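Serine-pyruvate aminotransferase (AgxT) (Sulfolobus solfataricus, PDB 3ZRP) probably catalyses the transfer of an amino group from serine to pyruvate, using pyridoxal 5'-phosphate as its cofactor. Local coordinates at residues Gln94-Arg98 against Tyr99-Val103. Residues are numbered along the deposited sequence; the frame is centred on the assembly and turned at random.
Sequences QIFKR and YPVNV
The Y99 ring lies over R98, whose carbonyl O sits against one face, while the carbonyl O of I95 meets its edge in plane, 3.3 Å from CD1. Beside it at the edge runs CA of F96, and CE1 comes within 4.3 Å of I95 CG2. CG anti to the carbonyl carbon (chi1 -67°) turns the ring back alongside I95 and F96, and its OH is hydrogen-bonded to E68 of helix 63-69. V103 CG2 and V101 CG2 lie oblique to the F96 ring and pack against F96 CB, at 3.6 and 3.8 Å. This is the alpha-to-beta connection of a beta-alpha-beta unit, from helix 87-96 to strand 102-106 at the margin of the large sheet. A type I turn from F96 to Y99, closed by the hydrogen bond from Y99 N to F96 O (3.1 Å), and an inverse gamma turn centred on P100 carry the chain across. A water lies 2.7 Å from F96 O and 2.8 Å from V101 O, linking the turn to V101. Replacing Y99 by an alanine is likely to leave E68 without its hydroxyl partner and open a gap beside I95 O and F96 CA. R98, its chain bent at chi2 and chi3, hydrogen-bonds through NH2 to the carbonyl O of A217 of the second subunit.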
# COMPACT_ATOMS: atom_id res chain seq x y z
N GLN A 94 -7.47 9.32 -16.51
CA GLN A 94 -8.39 8.39 -15.80
C GLN A 94 -8.53 8.77 -14.31
O GLN A 94 -9.67 8.78 -13.78
CB GLN A 94 -7.98 6.93 -15.99
CG GLN A 94 -8.10 6.47 -17.45
CD GLN A 94 -9.51 6.64 -17.98
OE1 GLN A 94 -9.77 7.47 -18.87
NE2 GLN A 94 -10.44 5.89 -17.39
N ILE A 95 -7.41 9.10 -13.67
CA ILE A 95 -7.40 9.59 -12.29
C ILE A 95 -8.20 10.91 -12.16
O ILE A 95 -9.14 11.00 -11.35
CB ILE A 95 -5.96 9.79 -11.75
CG1 ILE A 95 -5.21 8.45 -11.64
CG2 ILE A 95 -5.96 10.54 -10.40
CD1 ILE A 95 -3.68 8.61 -11.41
N PHE A 96 -7.85 11.89 -13.00
CA PHE A 96 -8.45 13.22 -12.87
C PHE A 96 -9.93 13.27 -13.24
O PHE A 96 -10.60 14.20 -12.82
CB PHE A 96 -7.66 14.31 -13.63
CG PHE A 96 -6.27 14.57 -13.09
CD1 PHE A 96 -6.03 14.72 -11.72
CD2 PHE A 96 -5.19 14.68 -13.97
CE1 PHE A 96 -4.75 14.99 -11.23
CE2 PHE A 96 -3.88 14.95 -13.49
CZ PHE A 96 -3.67 15.09 -12.12
N LYS A 97 -10.44 12.28 -13.99
CA LYS A 97 -11.86 12.14 -14.27
C LYS A 97 -12.68 11.95 -13.00
O LYS A 97 -13.87 12.25 -12.97
CB LYS A 97 -12.12 10.93 -15.18
CG LYS A 97 -12.16 11.20 -16.69
CD LYS A 97 -12.60 9.91 -17.42
CE LYS A 97 -12.18 9.86 -18.89
NZ LYS A 97 -12.81 10.93 -19.71
N ARG A 98 -12.03 11.47 -11.94
CA ARG A 98 -12.70 11.25 -10.66
C ARG A 98 -12.81 12.52 -9.81
O ARG A 98 -13.42 12.49 -8.76
CB ARG A 98 -11.98 10.15 -9.86
CG ARG A 98 -11.87 8.78 -10.56
CD ARG A 98 -13.21 8.29 -11.11
NE ARG A 98 -14.16 8.09 -10.02
CZ ARG A 98 -15.40 7.63 -10.15
NH1 ARG A 98 -15.86 7.31 -11.35
NH2 ARG A 98 -16.19 7.51 -9.07
N TYR A 99 -12.17 13.61 -10.26
CA TYR A 99 -12.06 14.83 -9.49
C TYR A 99 -12.70 16.00 -10.24
O TYR A 99 -12.71 16.00 -11.46
CB TYR A 99 -10.59 15.14 -9.15
CG TYR A 99 -10.03 14.10 -8.18
CD1 TYR A 99 -9.55 12.85 -8.66
CD2 TYR A 99 -10.08 14.30 -6.79
CE1 TYR A 99 -9.07 11.85 -7.77
CE2 TYR A 99 -9.60 13.34 -5.91
CZ TYR A 99 -9.12 12.12 -6.39
OH TYR A 99 -8.69 11.17 -5.48
N PRO A 100 -13.20 17.01 -9.51
CA PRO A 100 -13.82 18.23 -10.10
C PRO A 100 -12.78 19.17 -10.72
O PRO A 100 -12.57 20.31 -10.24
CB PRO A 100 -14.51 18.88 -8.89
CG PRO A 100 -13.67 18.47 -7.72
CD PRO A 100 -13.19 17.06 -8.03
N VAL A 101 -12.10 18.68 -11.75
CA VAL A 101 -11.05 19.43 -12.44
C VAL A 101 -11.30 19.42 -13.94
O VAL A 101 -12.06 18.60 -14.44
CB VAL A 101 -9.62 18.94 -12.11
CG1 VAL A 101 -9.23 19.29 -10.69
CG2 VAL A 101 -9.46 17.42 -12.39
N ASN A 102 -10.67 20.34 -14.66
CA ASN A 102 -10.78 20.40 -16.11
C ASN A 102 -9.51 19.85 -16.74
O ASN A 102 -8.41 20.32 -16.45
CB ASN A 102 -11.02 21.84 -16.57
CG ASN A 102 -12.35 22.38 -16.08
OD1 ASN A 102 -13.41 21.82 -16.37
ND2 ASN A 102 -12.31 23.48 -15.34
N VAL A 103 -9.67 18.88 -17.62
CA VAL A 103 -8.51 18.22 -18.22
C VAL A 103 -8.46 18.32 -19.74
O VAL A 103 -9.43 18.01 -20.43
CB VAL A 103 -8.47 16.73 -17.82
CG1 VAL A 103 -7.25 16.04 -18.46
CG2 VAL A 103 -8.44 16.60 -16.31
O HOH W 1 -11.96 15.80 -14.48